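Local coordinates for protein p450 cytochrome, putative (PDB 6Y01) that probably binds the molybdenum cofactor and carries it, as a Rossmann-fold Moco carrier protein of a phototrophic bacterium, at residues K33-L38 / E60-G65; E70-G75 / V89-V94. One frame throughout, in Å; residues are numbered along the deposited sequence.

Interaction 1. Residues K33-L38 / E60-G65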
ATOM      1  N   LYS D  33     -16.245  12.852 -24.062  1.00 29.51           N
ATOM      2  CA  LYS D  33     -17.279  13.907 -23.987  1.00 31.60           C
ATOM      3  C   LYS D  33     -18.025  13.769 -22.661  1.00 31.15           C
ATOM      4  O   LYS D  33     -18.218  14.767 -21.958  1.00 31.37           O
ATOM      5  CB  LYS D  33     -18.229  13.799 -25.180  1.00 34.00           C
ATOM      6  CG  LYS D  33     -19.490  14.649 -25.122  1.00 44.12           C
ATOM      7  N   ASN D  34     -18.363  12.530 -22.294  1.00 28.90           N
ATOM      8  CA  ASN D  34     -19.067  12.263 -21.029  1.00 27.41           C
ATOM      9  C   ASN D  34     -18.193  12.689 -19.859  1.00 26.31           C
ATOM     10  O   ASN D  34     -18.713  13.265 -18.908  1.00 27.04           O
ATOM     11  CB  ASN D  34     -19.434  10.782 -20.924  1.00 28.47           C
ATOM     12  CG  ASN D  34     -20.670  10.406 -21.709  1.00 29.92           C
ATOM     13  OD1 ASN D  34     -21.425  11.282 -22.183  1.00 33.94           O
ATOM     14  ND2 ASN D  34     -20.866   9.093 -21.873  1.00 30.95           N
ATOM     15  N   ALA D  35     -16.906  12.367 -19.907  1.00 26.59           N
ATOM     16  CA  ALA D  35     -15.987  12.679 -18.812  1.00 25.51           C
ATOM     17  C   ALA D  35     -15.908  14.193 -18.582  1.00 25.20           C
ATOM     18  O   ALA D  35     -15.979  14.658 -17.455  1.00 25.93           O
ATOM     19  CB  ALA D  35     -14.627  12.125 -19.077  1.00 26.29           C
ATOM     20  N   TYR D  36     -15.698  14.929 -19.683  1.00 26.20           N
ATOM     21  CA  TYR D  36     -15.592  16.401 -19.585  1.00 26.93           C
ATOM     22  C   TYR D  36     -16.884  16.999 -19.017  1.00 26.99           C
ATOM     23  O   TYR D  36     -16.848  17.865 -18.118  1.00 29.40           O
ATOM     24  CB  TYR D  36     -15.228  16.941 -20.959  1.00 26.89           C
ATOM     25  CG  TYR D  36     -14.980  18.424 -21.002  1.00 27.94           C
ATOM     26  CD1 TYR D  36     -13.842  18.977 -20.444  1.00 27.17           C
ATOM     27  CD2 TYR D  36     -15.838  19.231 -21.716  1.00 34.30           C
ATOM     28  CE1 TYR D  36     -13.608  20.354 -20.502  1.00 28.43           C
ATOM     29  CE2 TYR D  36     -15.550  20.587 -21.853  1.00 37.96           C
ATOM     30  CZ  TYR D  36     -14.450  21.135 -21.237  1.00 35.03           C
ATOM     31  OH  TYR D  36     -14.243  22.480 -21.336  1.00 39.78           O
ATOM     32  N   GLN D  37     -18.022  16.532 -19.512  1.00 28.37           N
ATOM     33  CA  GLN D  37     -19.330  17.014 -19.002  1.00 29.96           C
ATOM     34  C   GLN D  37     -19.498  16.656 -17.528  1.00 30.09           C
ATOM     35  O   GLN D  37     -19.955  17.509 -16.741  1.00 29.38           O
ATOM     36  CB  GLN D  37     -20.514  16.514 -19.837  1.00 32.19           C
ATOM     37  CG  GLN D  37     -20.507  17.070 -21.250  1.00 41.14           C
ATOM     38  CD  GLN D  37     -21.691  16.571 -22.046  1.00 43.31           C
ATOM     39  OE1 GLN D  37     -22.399  15.656 -21.611  1.00 54.47           O
ATOM     40  NE2 GLN D  37     -21.927  17.148 -23.220  1.00 51.01           N
ATOM     41  N   LEU D  38     -19.175  15.417 -17.155  1.00 27.68           N
ATOM     42  CA  LEU D  38     -19.250  15.011 -15.735  1.00 27.72           C
ATOM     43  C   LEU D  38     -18.404  15.913 -14.876  1.00 27.11           C
ATOM     44  O   LEU D  38     -18.869  16.294 -13.793  1.00 27.97           O
ATOM     45  CB  LEU D  38     -18.756  13.565 -15.545  1.00 29.95           C
ATOM     46  CG  LEU D  38     -19.752  12.476 -15.799  1.00 34.57           C
ATOM     47  CD1 LEU D  38     -19.025  11.124 -15.669  1.00 34.99           C
ATOM     48  CD2 LEU D  38     -20.898  12.565 -14.797  1.00 35.83           C
ATOM     49  N   GLU D  60      -8.270  12.873 -17.232  1.00 23.90           N
ATOM     50  CA  GLU D  60      -7.828  14.229 -17.618  1.00 23.94           C
ATOM     51  C   GLU D  60      -8.986  15.030 -18.140  1.00 23.15           C
ATOM     52  O   GLU D  60      -9.076  16.269 -17.792  1.00 24.49           O
ATOM     53  CB  GLU D  60      -6.733  14.105 -18.659  1.00 25.51           C
ATOM     54  CG  GLU D  60      -6.220  15.429 -19.139  1.00 25.80           C
ATOM     55  CD  GLU D  60      -5.555  16.340 -18.097  1.00 28.40           C
ATOM     56  OE1 GLU D  60      -5.382  15.938 -16.955  1.00 31.83           O
ATOM     57  OE2 GLU D  60      -5.284  17.477 -18.394  1.00 32.28           O
ATOM     58  N   HIS D  61      -9.848  14.473 -18.958  1.00 22.91           N
ATOM     59  CA  HIS D  61     -11.018  15.250 -19.453  1.00 24.17           C
ATOM     60  C   HIS D  61     -11.960  15.622 -18.300  1.00 24.29           C
ATOM     61  O   HIS D  61     -12.462  16.755 -18.243  1.00 25.30           O
ATOM     62  CB  HIS D  61     -11.749  14.471 -20.536  1.00 25.13           C
ATOM     63  CG  HIS D  61     -11.147  14.495 -21.870  1.00 24.99           C
ATOM     64  ND1 HIS D  61      -9.912  13.990 -22.178  1.00 28.18           N
ATOM     65  CD2 HIS D  61     -11.635  15.024 -23.023  1.00 24.85           C
ATOM     66  CE1 HIS D  61      -9.639  14.225 -23.460  1.00 27.09           C
ATOM     67  NE2 HIS D  61     -10.711  14.799 -23.993  1.00 29.16           N
ATOM     68  N   ALA D  62     -12.193  14.690 -17.347  1.00 24.28           N
ATOM     69  CA  ALA D  62     -12.994  15.007 -16.188  1.00 24.08           C
ATOM     70  C   ALA D  62     -12.345  16.157 -15.401  1.00 23.43           C
ATOM     71  O   ALA D  62     -13.043  17.089 -14.960  1.00 24.33           O
ATOM     72  CB  ALA D  62     -13.167  13.768 -15.328  1.00 25.16           C
ATOM     73  N   SER D  63     -11.049  16.098 -15.161  1.00 23.04           N
ATOM     74  CA  SER D  63     -10.331  17.101 -14.358  1.00 23.29           C
ATOM     75  C   SER D  63     -10.418  18.449 -15.071  1.00 23.83           C
ATOM     76  O   SER D  63     -10.676  19.461 -14.402  1.00 24.59           O
ATOM     77  CB  SER D  63      -8.884  16.715 -14.111  1.00 23.53           C
ATOM     78  OG  SER D  63      -8.858  15.602 -13.261  1.00 28.38           O
ATOM     79  N   GLN D  64     -10.202  18.486 -16.383  1.00 22.66           N
ATOM     80  CA  GLN D  64     -10.313  19.753 -17.129  1.00 23.37           C
ATOM     81  C   GLN D  64     -11.753  20.264 -17.045  1.00 24.56           C
ATOM     82  O   GLN D  64     -11.956  21.488 -16.985  1.00 25.71           O
ATOM     83  CB  GLN D  64      -9.846  19.563 -18.557  1.00 24.54           C
ATOM     84  CG  GLN D  64      -8.332  19.400 -18.680  1.00 24.49           C
ATOM     85  CD  GLN D  64      -7.782  19.548 -20.072  1.00 24.79           C
ATOM     86  OE1 GLN D  64      -8.392  20.206 -20.936  1.00 30.06           O
ATOM     87  NE2 GLN D  64      -6.583  19.060 -20.328  1.00 26.67           N
ATOM     88  N   GLY D  65     -12.751  19.412 -17.134  1.00 24.67           N
ATOM     89  CA  GLY D  65     -14.156  19.812 -16.988  1.00 25.52           C
ATOM     90  C   GLY D  65     -14.425  20.483 -15.658  1.00 25.59           C
ATOM     91  O   GLY D  65     -15.045  21.549 -15.585  1.00 26.78           O
TER
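The backbones of Ala35 and Tyr36 approach those of His61, Ala62 and Gly65 closely enough for three weak CA-H...O contacts. Ala35 O takes the CA of Ala62 at 3.3 Å, His61 O takes the CA of Tyr36 at 3.4 Å, and Gly65 CA reaches Tyr36 O at 3.5 Å. Gly65 allows this closeness, since a CB there would run into Tyr36 O. The two helices, 29-44 and 58-68, lie on the same side of the parallel Rossmann-like sheet, run the same way and come within 6.7 Å between segment axes, crossing at -32°. Apolar side-chain contact is small: Ala35 CB sits 4.0 Å from His61 CB and 4.3 Å from Ala62 CB. Tyr36 supplies the large side chain. With CG anti to the backbone N (chi1 -176°), its ring leans along the other helix, the CD1 edge meeting His61 O near the ring plane at 3.4 Å, while CE1 passes 3.6 Å from Gly65 CA. Replacing the tyrosine by an alanine would probably uncover the Gly65 backbone and leave His61 O without the ring edge beside it. ND1 of the His61 ring is hydrogen-bonded to Gly57 O, just ahead of helix 58-68.

Interaction 2. Residues E70-G75 / V89-V94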
ATOM      1  N   GLU D  70     -14.518  25.696 -12.117  1.00 29.17           N
ATOM      2  CA  GLU D  70     -13.852  26.213 -10.904  1.00 31.00           C
ATOM      3  C   GLU D  70     -14.007  25.242  -9.722  1.00 28.77           C
ATOM      4  O   GLU D  70     -13.985  25.671  -8.578  1.00 33.04           O
ATOM      5  CB  GLU D  70     -14.332  27.626 -10.612  1.00 34.48           C
ATOM      6  CG  GLU D  70     -14.069  28.585 -11.768  1.00 41.51           C
ATOM      7  CD  GLU D  70     -14.416  30.013 -11.512  1.00 51.12           C
ATOM      8  OE1 GLU D  70     -15.405  30.305 -10.794  1.00 57.46           O
ATOM      9  OE2 GLU D  70     -13.684  30.800 -12.069  1.00 62.85           O
ATOM     10  N   GLY D  71     -14.099  23.939  -9.981  1.00 27.91           N
ATOM     11  CA  GLY D  71     -14.155  22.946  -8.926  1.00 26.87           C
ATOM     12  C   GLY D  71     -12.771  22.520  -8.486  1.00 26.88           C
ATOM     13  O   GLY D  71     -11.782  22.710  -9.195  1.00 29.26           O
ATOM     14  N   LEU D  72     -12.719  21.892  -7.304  1.00 25.01           N
ATOM     15  CA  LEU D  72     -11.484  21.307  -6.762  1.00 24.79           C
ATOM     16  C   LEU D  72     -11.302  19.890  -7.303  1.00 23.00           C
ATOM     17  O   LEU D  72     -12.282  19.115  -7.370  1.00 24.12           O
ATOM     18  CB  LEU D  72     -11.591  21.250  -5.258  1.00 26.62           C
ATOM     19  CG  LEU D  72     -10.373  20.721  -4.513  1.00 27.29           C
ATOM     20  CD1 LEU D  72      -9.169  21.628  -4.660  1.00 28.95           C
ATOM     21  CD2 LEU D  72     -10.726  20.522  -3.049  1.00 28.62           C
ATOM     22  N   THR D  73     -10.101  19.622  -7.724  1.00 23.10           N
ATOM     23  CA  THR D  73      -9.717  18.308  -8.253  1.00 22.60           C
ATOM     24  C   THR D  73      -8.611  17.673  -7.424  1.00 23.46           C
ATOM     25  O   THR D  73      -7.623  18.286  -7.099  1.00 23.62           O
ATOM     26  CB  THR D  73      -9.311  18.400  -9.720  1.00 22.99           C
ATOM     27  OG1 THR D  73      -8.199  19.295  -9.805  1.00 25.28           O
ATOM     28  CG2 THR D  73     -10.469  18.881 -10.571  1.00 25.25           C
ATOM     29  N   ILE D  74      -8.792  16.370  -7.141  1.00 22.85           N
ATOM     30  CA  ILE D  74      -7.821  15.563  -6.384  1.00 22.75           C
ATOM     31  C   ILE D  74      -7.357  14.441  -7.314  1.00 20.93           C
ATOM     32  O   ILE D  74      -8.219  13.815  -7.986  1.00 22.73           O
ATOM     33  CB  ILE D  74      -8.467  14.908  -5.158  1.00 25.42           C
ATOM     34  CG1 ILE D  74      -9.309  15.840  -4.307  1.00 28.07           C
ATOM     35  CG2 ILE D  74      -7.375  14.204  -4.333  1.00 26.91           C
ATOM     36  CD1 ILE D  74      -8.580  17.033  -3.729  1.00 27.95           C
ATOM     37  N   GLY D  75      -6.050  14.238  -7.361  1.00 20.22           N
ATOM     38  CA  GLY D  75      -5.524  13.111  -8.137  1.00 21.04           C
ATOM     39  C   GLY D  75      -4.755  12.175  -7.217  1.00 21.35           C
ATOM     40  O   GLY D  75      -3.920  12.621  -6.458  1.00 22.81           O
ATOM     41  N   VAL D  89      -5.085  19.047 -12.167  1.00 23.68           N
ATOM     42  CA  VAL D  89      -5.165  18.418 -10.833  1.00 24.39           C
ATOM     43  C   VAL D  89      -4.707  19.427  -9.808  1.00 24.24           C
ATOM     44  O   VAL D  89      -3.519  19.836  -9.856  1.00 26.88           O
ATOM     45  CB  VAL D  89      -4.265  17.174 -10.758  1.00 25.75           C
ATOM     46  CG1 VAL D  89      -4.188  16.640  -9.286  1.00 26.33           C
ATOM     47  CG2 VAL D  89      -4.720  16.114 -11.764  1.00 28.55           C
ATOM     48  N   ASP D  90      -5.560  19.810  -8.875  1.00 22.89           N
ATOM     49  CA  ASP D  90      -5.190  20.825  -7.838  1.00 24.43           C
ATOM     50  C   ASP D  90      -4.364  20.199  -6.702  1.00 24.97           C
ATOM     51  O   ASP D  90      -3.410  20.815  -6.221  1.00 26.58           O
ATOM     52  CB  ASP D  90      -6.432  21.433  -7.206  1.00 25.08           C
ATOM     53  CG  ASP D  90      -7.263  22.246  -8.165  1.00 28.74           C
ATOM     54  OD1 ASP D  90      -6.666  22.947  -9.022  1.00 31.34           O
ATOM     55  OD2 ASP D  90      -8.511  22.137  -8.130  1.00 29.21           O
ATOM     56  N   ILE D  91      -4.758  18.980  -6.286  1.00 23.84           N
ATOM     57  CA  ILE D  91      -4.132  18.306  -5.136  1.00 23.37           C
ATOM     58  C   ILE D  91      -3.622  16.943  -5.604  1.00 21.12           C
ATOM     59  O   ILE D  91      -4.425  16.107  -5.974  1.00 24.06           O
ATOM     60  CB  ILE D  91      -5.146  18.128  -3.981  1.00 24.54           C
ATOM     61  CG1 ILE D  91      -5.751  19.461  -3.522  1.00 25.96           C
ATOM     62  CG2 ILE D  91      -4.505  17.331  -2.818  1.00 25.41           C
ATOM     63  CD1 ILE D  91      -4.756  20.405  -2.955  1.00 29.24           C
ATOM     64  N   ALA D  92      -2.328  16.812  -5.671  1.00 21.75           N
ATOM     65  CA  ALA D  92      -1.655  15.575  -6.102  1.00 21.88           C
ATOM     66  C   ALA D  92      -1.277  14.758  -4.871  1.00 22.57           C
ATOM     67  O   ALA D  92      -0.330  15.094  -4.153  1.00 23.31           O
ATOM     68  CB  ALA D  92      -0.445  15.917  -6.926  1.00 24.51           C
ATOM     69  N   ILE D  93      -2.013  13.656  -4.675  1.00 21.34           N
ATOM     70  CA  ILE D  93      -1.668  12.696  -3.610  1.00 21.34           C
ATOM     71  C   ILE D  93      -0.741  11.677  -4.258  1.00 20.71           C
ATOM     72  O   ILE D  93      -1.166  10.948  -5.147  1.00 23.27           O
ATOM     73  CB  ILE D  93      -2.928  12.043  -3.041  1.00 22.10           C
ATOM     74  CG1 ILE D  93      -3.939  13.059  -2.551  1.00 23.19           C
ATOM     75  CG2 ILE D  93      -2.578  11.007  -1.956  1.00 22.92           C
ATOM     76  CD1 ILE D  93      -3.439  13.969  -1.483  1.00 23.93           C
ATOM     77  N   VAL D  94       0.499  11.671  -3.823  1.00 19.91           N
ATOM     78  CA  VAL D  94       1.559  10.869  -4.462  1.00 20.32           C
ATOM     79  C   VAL D  94       1.689   9.577  -3.622  1.00 20.23           C
ATOM     80  O   VAL D  94       2.040   9.677  -2.474  1.00 20.90           O
ATOM     81  CB  VAL D  94       2.892  11.605  -4.501  1.00 20.73           C
ATOM     82  CG1 VAL D  94       3.977  10.778  -5.157  1.00 22.59           C
ATOM     83  CG2 VAL D  94       2.703  12.966  -5.220  1.00 22.29           C
TER
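Strand 91-94 is the last strand on one side of the parallel Rossmann-like sheet within this chain, and it pairs here with strand 73-77. Ile74 lies opposite Ile91 and Gly75 opposite Ala92, with the short strand axes 17° apart. Thr73 O accepts from Ile91 N, Gly75 N gives a nearly straight bond to Ile91 O at 2.8 Å, and Ile93 N returns to Gly75 O at the same length. Glycine suits its place: a CB on Gly75 would press on Val89 CG1, which lies 3.6 Å from Gly75 N.

On the face carrying Ile74 and Ile91, these two side chains run side by side in the same direction, Ile74 CD1 resting 3.6 Å from Ile91 CB. Ile74 CG2 meets Ile93 CG1 obliquely. Leu72, its CG anti to the backbone N (chi1 -178°), brings CD1 against Asp90 CB and 4.2 Å from Ile91 CG1. Leu72 and Ile91 also pack on Ile91 and Leu72 of a second subunit, so this edge of the sheet is part of the assembly interface.

Beside Thr73 and Asp90, side chains add to the backbone pairing. Asp90 OD2 receives Thr73 N at 3.0 Å on its anti side, 34° out of the carboxylate plane, and forms a salt bridge with Lys67, which probably favours the charged carboxylate. Thr73 OG1, also hydrogen-bonded to Ala88 O, accepts Asp90 N at 2.8 Å; the same N-H makes a second, weak bond to Thr73 O.

How the interactions relate
Interactions 1 and 2 follow one another in the chain: helix 58-68, which meets 29-44 in interaction 1, leads through a short turn into strand 73-77 of interaction 2. Their centres are about 14 Å apart, yet they touch where Ser63 O packs 3.9 Å from Thr73 CG2. Thr73 also lies against Ala66 and Lys67 of the same helix, and the salt bridge of Lys67 links that helix to the loop leading into strand 91-94. Strand 48-51 is a second bridge, with Leu49 touching Ala62 and Ser63 and bonding through its backbone to Leu72 and Ile74. Interaction 1 therefore joins helices over the sheet, whereas interaction 2 builds its edge and reaches the second subunit.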